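Local coordinates for Ras-related protein Rab-21 (Homo sapiens, PDB 1Z08), which belongs to the Rab branch of the Ras family of small guanine-nucleotide-binding proteins, built on the P-loop nucleotide-binding fold, at residues 23-26 with 27-31; 122-125 with 126-129. The protein carries 1 engineered substitution. All coordinates share one frame; numbering follows the deposited sequence.

Contact 1: 23-26 with 27-31; sequences VLRY and CENKF. With GNP (phosphoaminophosphonic acid-guanylate ester), chain F.
The C-terminal end of helix 19-28, the helix that follows the P-loop, is where R25 reaches forward, with N29 OD1 at the edge of its guanidinium and K30 C and F31 CB over one face. The last helical turns are closed by backbone bonds from C27 N to V23 O (2.8 Å) and from E28 N to L24 O (2.8 Å). The next bond, N29 N to R25 O, is weak. N29 takes a positive phi (50°), and the chain leaves the helix there. A water lies 2.7 Å from R25 O.

The side chain of R25 bends at chi2 and again at chi3 (83°), which lays its guanidinium along the chain that departs after N29. NH1 of R25 bonds to OD1 of N29 at 3.1 Å, approaching from above the amide plane. NH2 of R25 lies 3.3 Å from F31 CB, and the guanidinium and ring planes are nearly parallel (8° apart). The guanidinium gains a stronger partner through NE, which donates to A150 O. L24 CG lies 3.4 Å from K30 O.

Beyond the turn, the F31 ring belongs to the ligand pocket. Its CZ is 3.2 Å from O2' of GNP, and N9 of the purine lies in the ring plane, at the ring edge. With NE on A150 O and NH1 on N29 OD1, the R25 guanidinium is restrained at the helix exit, beside F31, whose ring meets the nucleotide.

Contact 2: 122-125 with 126-129; sequences DLEK and ERHV. With GNP (phosphoaminophosphonic acid-guanylate ester), chain F.
E124 and R127 form a local salt bridge across a surface 3-10 turn, in the loop between strand 113-119 and helix 131-140. OE1 of E124 accepts from NE of R127 at 2.9 Å, and the bond is nearly straight (167°). NE comes in on the syn side of the carboxylate, and OE1 sits in the guanidinium plane. The R127 chain is bent at chi3 (-74°), which turns NE toward the acid. NH1 of R127 donates to V129 O at 2.9 Å, while NH2 shares a water with E124 OE1.

Two backbone bonds close the turn. E126 N bonds to L123 O, and R127 N to E124 O at 3.0 Å. L123 CD2 touches E126 OE2 at 3.8 Å.

D122 lies within this 3-10 segment and is the aspartate of the family's NKxD motif. Its OD1 takes GNP N1 at 2.8 Å and its OD2 takes GNP N2 at 2.9 Å, a paired grip on the guanine edge. S149 OG also bonds to OD1. L123 CD1 lies 3.5 Å from GNP N2. The R127 guanidinium is thus held at NE, NH1 and NH2, which restrains its rotation and ties E124 to V129 O through R127.

Contacts 1 and 2 come in series along the chain, and both belong to the one Ras-like domain. Their centres are about 22 Å apart, and their nearest atoms are about 7 Å apart without touching. Contact 1 ends helix 19-28. Contact 2 sits in the loop after strand 113-119, one of the parallel strands of the central sheet. GNP joins them. Residues 27-31 meet its ribose and purine through F31, and residues 122-125 hold the guanine edge through D122. Loop residue K151 touches side chains of both. The base is therefore lined by chain segments nearly a hundred residues apart, as is usual in Ras-like proteins.

Contact 1: 23-26 with 27-31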
loop_
_atom_site.group_PDB
_atom_site.type_symbol
_atom_site.label_atom_id
_atom_site.label_comp_id
_atom_site.label_asym_id
_atom_site.label_seq_id
_atom_site.Cartn_x
_atom_site.Cartn_y
_atom_site.Cartn_z
ATOM N N VAL A 23 3.082 -7.584 -1.619
ATOM C CA VAL A 23 2.643 -8.583 -0.643
ATOM C C VAL A 23 3.505 -9.849 -0.727
ATOM O O VAL A 23 3.974 -10.357 0.296
ATOM C CB VAL A 23 1.145 -8.941 -0.814
ATOM C CG1 VAL A 23 0.696 -9.914 0.279
ATOM C CG2 VAL A 23 0.277 -7.687 -0.786
ATOM N N LEU A 24 3.725 -10.343 -1.945
ATOM C CA LEU A 24 4.532 -11.546 -2.150
ATOM C C LEU A 24 5.951 -11.382 -1.604
ATOM O O LEU A 24 6.461 -12.274 -0.923
ATOM C CB LEU A 24 4.555 -11.957 -3.628
ATOM C CG LEU A 24 5.383 -13.186 -4.035
ATOM C CD1 LEU A 24 4.834 -14.479 -3.431
ATOM C CD2 LEU A 24 5.457 -13.294 -5.552
ATOM N N ARG A 25 6.579 -10.241 -1.889
ATOM C CA ARG A 25 7.913 -9.956 -1.367
ATOM C C ARG A 25 7.913 -9.915 0.163
ATOM O O ARG A 25 8.795 -10.484 0.798
ATOM C CB ARG A 25 8.472 -8.647 -1.942
ATOM C CG ARG A 25 9.828 -8.223 -1.370
ATOM C CD ARG A 25 10.940 -9.205 -1.733
ATOM N NE ARG A 25 11.485 -8.954 -3.065
ATOM C CZ ARG A 25 12.351 -9.751 -3.685
ATOM N NH1 ARG A 25 12.777 -10.869 -3.101
ATOM N NH2 ARG A 25 12.794 -9.435 -4.894
ATOM N N TYR A 26 6.914 -9.253 0.743
ATOM C CA TYR A 26 6.816 -9.116 2.200
ATOM C C TYR A 26 6.535 -10.450 2.907
ATOM O O TYR A 26 7.100 -10.725 3.970
ATOM C CB TYR A 26 5.745 -8.082 2.564
ATOM C CG TYR A 26 5.709 -7.679 4.028
ATOM C CD1 TYR A 26 6.852 -7.208 4.678
ATOM C CD2 TYR A 26 4.521 -7.745 4.756
ATOM C CE1 TYR A 26 6.815 -6.832 6.021
ATOM C CE2 TYR A 26 4.473 -7.367 6.094
ATOM C CZ TYR A 26 5.621 -6.914 6.722
ATOM O OH TYR A 26 5.567 -6.539 8.048
ATOM N N CYS A 27 5.679 -11.275 2.308
ATOM C CA CYS A 27 5.216 -12.511 2.943
ATOM C C CYS A 27 6.069 -13.743 2.633
ATOM O O CYS A 27 6.236 -14.611 3.495
ATOM C CB CYS A 27 3.758 -12.794 2.571
ATOM S SG CYS A 27 2.570 -11.615 3.237
ATOM N N GLU A 28 6.597 -13.824 1.413
ATOM C CA GLU A 28 7.326 -15.017 0.967
ATOM C C GLU A 28 8.748 -14.735 0.481
ATOM O O GLU A 28 9.481 -15.663 0.119
ATOM C CB GLU A 28 6.540 -15.746 -0.132
ATOM C CG GLU A 28 5.152 -16.243 0.279
ATOM C CD GLU A 28 5.181 -17.336 1.340
ATOM O OE1 GLU A 28 6.177 -18.089 1.419
ATOM O OE2 GLU A 28 4.189 -17.450 2.091
ATOM N N ASN A 29 9.135 -13.459 0.480
ATOM C CA ASN A 29 10.421 -13.009 -0.069
ATOM C C ASN A 29 10.689 -13.542 -1.486
ATOM O O ASN A 29 11.769 -14.054 -1.787
ATOM C CB ASN A 29 11.580 -13.325 0.892
ATOM C CG ASN A 29 12.883 -12.658 0.482
ATOM O OD1 ASN A 29 12.889 -11.545 -0.051
ATOM N ND2 ASN A 29 13.998 -13.341 0.726
ATOM N N LYS A 30 9.678 -13.425 -2.344
ATOM C CA LYS A 30 9.797 -13.823 -3.743
ATOM C C LYS A 30 9.320 -12.681 -4.638
ATOM O O LYS A 30 8.547 -11.824 -4.197
ATOM C CB LYS A 30 9.002 -15.106 -4.023
ATOM C CG LYS A 30 9.482 -16.342 -3.252
ATOM C CD LYS A 30 8.775 -17.603 -3.742
ATOM C CE LYS A 30 9.319 -18.862 -3.074
ATOM N NZ LYS A 30 8.754 -19.070 -1.711
ATOM N N PHE A 31 9.802 -12.664 -5.880
ATOM C CA PHE A 31 9.398 -11.664 -6.874
ATOM C C PHE A 31 9.374 -12.269 -8.272
ATOM O O PHE A 31 10.220 -13.101 -8.614
ATOM C CB PHE A 31 10.325 -10.434 -6.841
ATOM C CG PHE A 31 10.011 -9.399 -7.902
ATOM C CD1 PHE A 31 9.024 -8.438 -7.690
ATOM C CD2 PHE A 31 10.703 -9.391 -9.115
ATOM C CE1 PHE A 31 8.729 -7.484 -8.671
ATOM C CE2 PHE A 31 10.413 -8.442 -10.104
ATOM C CZ PHE A 31 9.424 -7.487 -9.882
HETATM P PG GNP F . -3.082 -6.652 -10.793
HETATM O O1G GNP F . -3.549 -6.794 -12.223
HETATM O O2G GNP F . -2.982 -7.947 -10.029
HETATM O O3G GNP F . -4.015 -5.629 -10.209
HETATM N N3B GNP F . -1.607 -6.012 -10.799
HETATM P PB GNP F . -0.609 -5.805 -9.566
HETATM O O1B GNP F . -0.738 -4.445 -9.002
HETATM O O2B GNP F . -0.783 -6.927 -8.613
HETATM O O3A GNP F . 0.827 -5.850 -10.116
HETATM P PA GNP F . 1.843 -7.007 -10.085
HETATM O O1A GNP F . 2.389 -7.158 -8.721
HETATM O O2A GNP F . 1.325 -8.235 -10.737
HETATM O "O5'" GNP F . 3.039 -6.483 -10.964
HETATM C "C5'" GNP F . 2.794 -5.956 -12.267
HETATM C "C4'" GNP F . 4.105 -5.808 -13.018
HETATM O "O4'" GNP F . 4.949 -4.834 -12.351
HETATM C "C3'" GNP F . 4.936 -7.082 -13.130
HETATM O "O3'" GNP F . 5.553 -7.094 -14.403
HETATM C "C2'" GNP F . 5.933 -6.929 -11.982
HETATM O "O2'" GNP F . 7.132 -7.661 -12.145
HETATM C "C1'" GNP F . 6.194 -5.426 -12.033
HETATM N N9 GNP F . 6.689 -4.878 -10.774
HETATM C C8 GNP F . 6.084 -4.931 -9.538
HETATM N N7 GNP F . 6.777 -4.355 -8.596
HETATM C C5 GNP F . 7.916 -3.888 -9.247
HETATM C C6 GNP F . 9.041 -3.178 -8.750
HETATM O O6 GNP F . 9.260 -2.803 -7.591
HETATM N N1 GNP F . 9.976 -2.888 -9.751
HETATM C C2 GNP F . 9.839 -3.252 -11.071
HETATM N N2 GNP F . 10.833 -2.897 -11.897
HETATM N N3 GNP F . 8.793 -3.914 -11.548
HETATM C C4 GNP F . 7.875 -4.204 -10.588
HETATM O O HOH W 1 10.862 -10.308 2.472
#

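Contact 2: 122-125 with 126-129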
loop_
_atom_site.group_PDB
_atom_site.type_symbol
_atom_site.label_atom_id
_atom_site.label_comp_id
_atom_site.label_asym_id
_atom_site.label_seq_id
_atom_site.Cartn_x
_atom_site.Cartn_y
_atom_site.Cartn_z
ATOM N N ASP A 122 13.333 1.249 -8.269
ATOM C CA ASP A 122 14.461 0.695 -9.022
ATOM C C ASP A 122 14.456 1.190 -10.474
ATOM O O ASP A 122 15.472 1.109 -11.172
ATOM C CB ASP A 122 14.452 -0.839 -8.967
ATOM C CG ASP A 122 13.177 -1.442 -9.533
ATOM O OD1 ASP A 122 12.116 -1.321 -8.886
ATOM O OD2 ASP A 122 13.243 -2.041 -10.626
ATOM N N LEU A 123 13.308 1.707 -10.910
ATOM C CA LEU A 123 13.152 2.286 -12.242
ATOM C C LEU A 123 13.183 3.818 -12.203
ATOM O O LEU A 123 12.488 4.483 -12.974
ATOM C CB LEU A 123 11.855 1.784 -12.892
ATOM C CG LEU A 123 11.650 0.275 -13.070
ATOM C CD1 LEU A 123 10.282 0.002 -13.694
ATOM C CD2 LEU A 123 12.759 -0.348 -13.915
ATOM N N GLU A 124 14.002 4.363 -11.306
ATOM C CA GLU A 124 14.142 5.814 -11.119
ATOM C C GLU A 124 14.492 6.559 -12.418
ATOM O O GLU A 124 14.000 7.666 -12.654
ATOM C CB GLU A 124 15.170 6.109 -10.017
ATOM C CG GLU A 124 15.497 7.595 -9.791
ATOM C CD GLU A 124 14.282 8.444 -9.427
ATOM O OE1 GLU A 124 13.351 7.935 -8.769
ATOM O OE2 GLU A 124 14.266 9.639 -9.796
ATOM N N LYS A 125 15.321 5.938 -13.258
ATOM C CA LYS A 125 15.690 6.501 -14.563
ATOM C C LYS A 125 14.477 6.747 -15.461
ATOM O O LYS A 125 14.524 7.589 -16.364
ATOM C CB LYS A 125 16.671 5.579 -15.288
ATOM C CG LYS A 125 18.071 5.557 -14.713
ATOM C CD LYS A 125 18.967 4.683 -15.571
ATOM C CE LYS A 125 20.414 4.764 -15.138
ATOM N NZ LYS A 125 21.305 4.178 -16.177
ATOM N N GLU A 126 13.397 6.010 -15.206
ATOM C CA GLU A 126 12.170 6.113 -15.992
ATOM C C GLU A 126 11.036 6.811 -15.230
ATOM O O GLU A 126 9.876 6.736 -15.630
ATOM C CB GLU A 126 11.717 4.721 -16.455
ATOM C CG GLU A 126 12.747 3.967 -17.295
ATOM C CD GLU A 126 12.392 2.500 -17.481
ATOM O OE1 GLU A 126 11.270 2.204 -17.946
ATOM O OE2 GLU A 126 13.239 1.639 -17.158
ATOM N N ARG A 127 11.375 7.491 -14.136
ATOM C CA ARG A 127 10.375 8.190 -13.321
ATOM C C ARG A 127 9.592 9.217 -14.138
ATOM O O ARG A 127 10.177 9.999 -14.892
ATOM C CB ARG A 127 11.035 8.867 -12.115
ATOM C CG ARG A 127 10.110 9.811 -11.351
ATOM C CD ARG A 127 10.773 10.400 -10.115
ATOM N NE ARG A 127 10.905 9.433 -9.024
ATOM C CZ ARG A 127 9.915 9.044 -8.221
ATOM N NH1 ARG A 127 8.682 9.519 -8.370
ATOM N NH2 ARG A 127 10.164 8.169 -7.255
ATOM N N HIS A 128 8.271 9.201 -13.984
ATOM C CA HIS A 128 7.402 10.202 -14.604
ATOM C C HIS A 128 6.476 10.888 -13.601
ATOM O O HIS A 128 5.815 11.875 -13.934
ATOM C CB HIS A 128 6.592 9.588 -15.745
ATOM C CG HIS A 128 7.426 9.197 -16.922
ATOM N ND1 HIS A 128 8.103 10.119 -17.690
ATOM C CD2 HIS A 128 7.703 7.985 -17.457
ATOM C CE1 HIS A 128 8.759 9.492 -18.650
ATOM N NE2 HIS A 128 8.533 8.197 -18.531
ATOM N N VAL A 129 6.430 10.363 -12.380
ATOM C CA VAL A 129 5.651 10.987 -11.309
ATOM C C VAL A 129 6.539 11.930 -10.501
ATOM O O VAL A 129 7.671 11.587 -10.173
ATOM C CB VAL A 129 5.012 9.929 -10.374
ATOM C CG1 VAL A 129 4.244 10.601 -9.233
ATOM C CG2 VAL A 129 4.090 9.014 -11.162
HETATM P PG GNP F . -3.082 -6.652 -10.793
HETATM O O1G GNP F . -3.549 -6.794 -12.223
HETATM O O2G GNP F . -2.982 -7.947 -10.029
HETATM O O3G GNP F . -4.015 -5.629 -10.209
HETATM N N3B GNP F . -1.607 -6.012 -10.799
HETATM P PB GNP F . -0.609 -5.805 -9.566
HETATM O O1B GNP F . -0.738 -4.445 -9.002
HETATM O O2B GNP F . -0.783 -6.927 -8.613
HETATM O O3A GNP F . 0.827 -5.850 -10.116
HETATM P PA GNP F . 1.843 -7.007 -10.085
HETATM O O1A GNP F . 2.389 -7.158 -8.721
HETATM O O2A GNP F . 1.325 -8.235 -10.737
HETATM O "O5'" GNP F . 3.039 -6.483 -10.964
HETATM C "C5'" GNP F . 2.794 -5.956 -12.267
HETATM C "C4'" GNP F . 4.105 -5.808 -13.018
HETATM O "O4'" GNP F . 4.949 -4.834 -12.351
HETATM C "C3'" GNP F . 4.936 -7.082 -13.130
HETATM O "O3'" GNP F . 5.553 -7.094 -14.403
HETATM C "C2'" GNP F . 5.933 -6.929 -11.982
HETATM O "O2'" GNP F . 7.132 -7.661 -12.145
HETATM C "C1'" GNP F . 6.194 -5.426 -12.033
HETATM N N9 GNP F . 6.689 -4.878 -10.774
HETATM C C8 GNP F . 6.084 -4.931 -9.538
HETATM N N7 GNP F . 6.777 -4.355 -8.596
HETATM C C5 GNP F . 7.916 -3.888 -9.247
HETATM C C6 GNP F . 9.041 -3.178 -8.750
HETATM O O6 GNP F . 9.260 -2.803 -7.591
HETATM N N1 GNP F . 9.976 -2.888 -9.751
HETATM C C2 GNP F . 9.839 -3.252 -11.071
HETATM N N2 GNP F . 10.833 -2.897 -11.897
HETATM N N3 GNP F . 8.793 -3.914 -11.548
HETATM C C4 GNP F . 7.875 -4.204 -10.588
HETATM O O HOH W 2 12.885 7.619 -6.285
HETATM O O HOH W 3 12.830 10.181 -15.351
#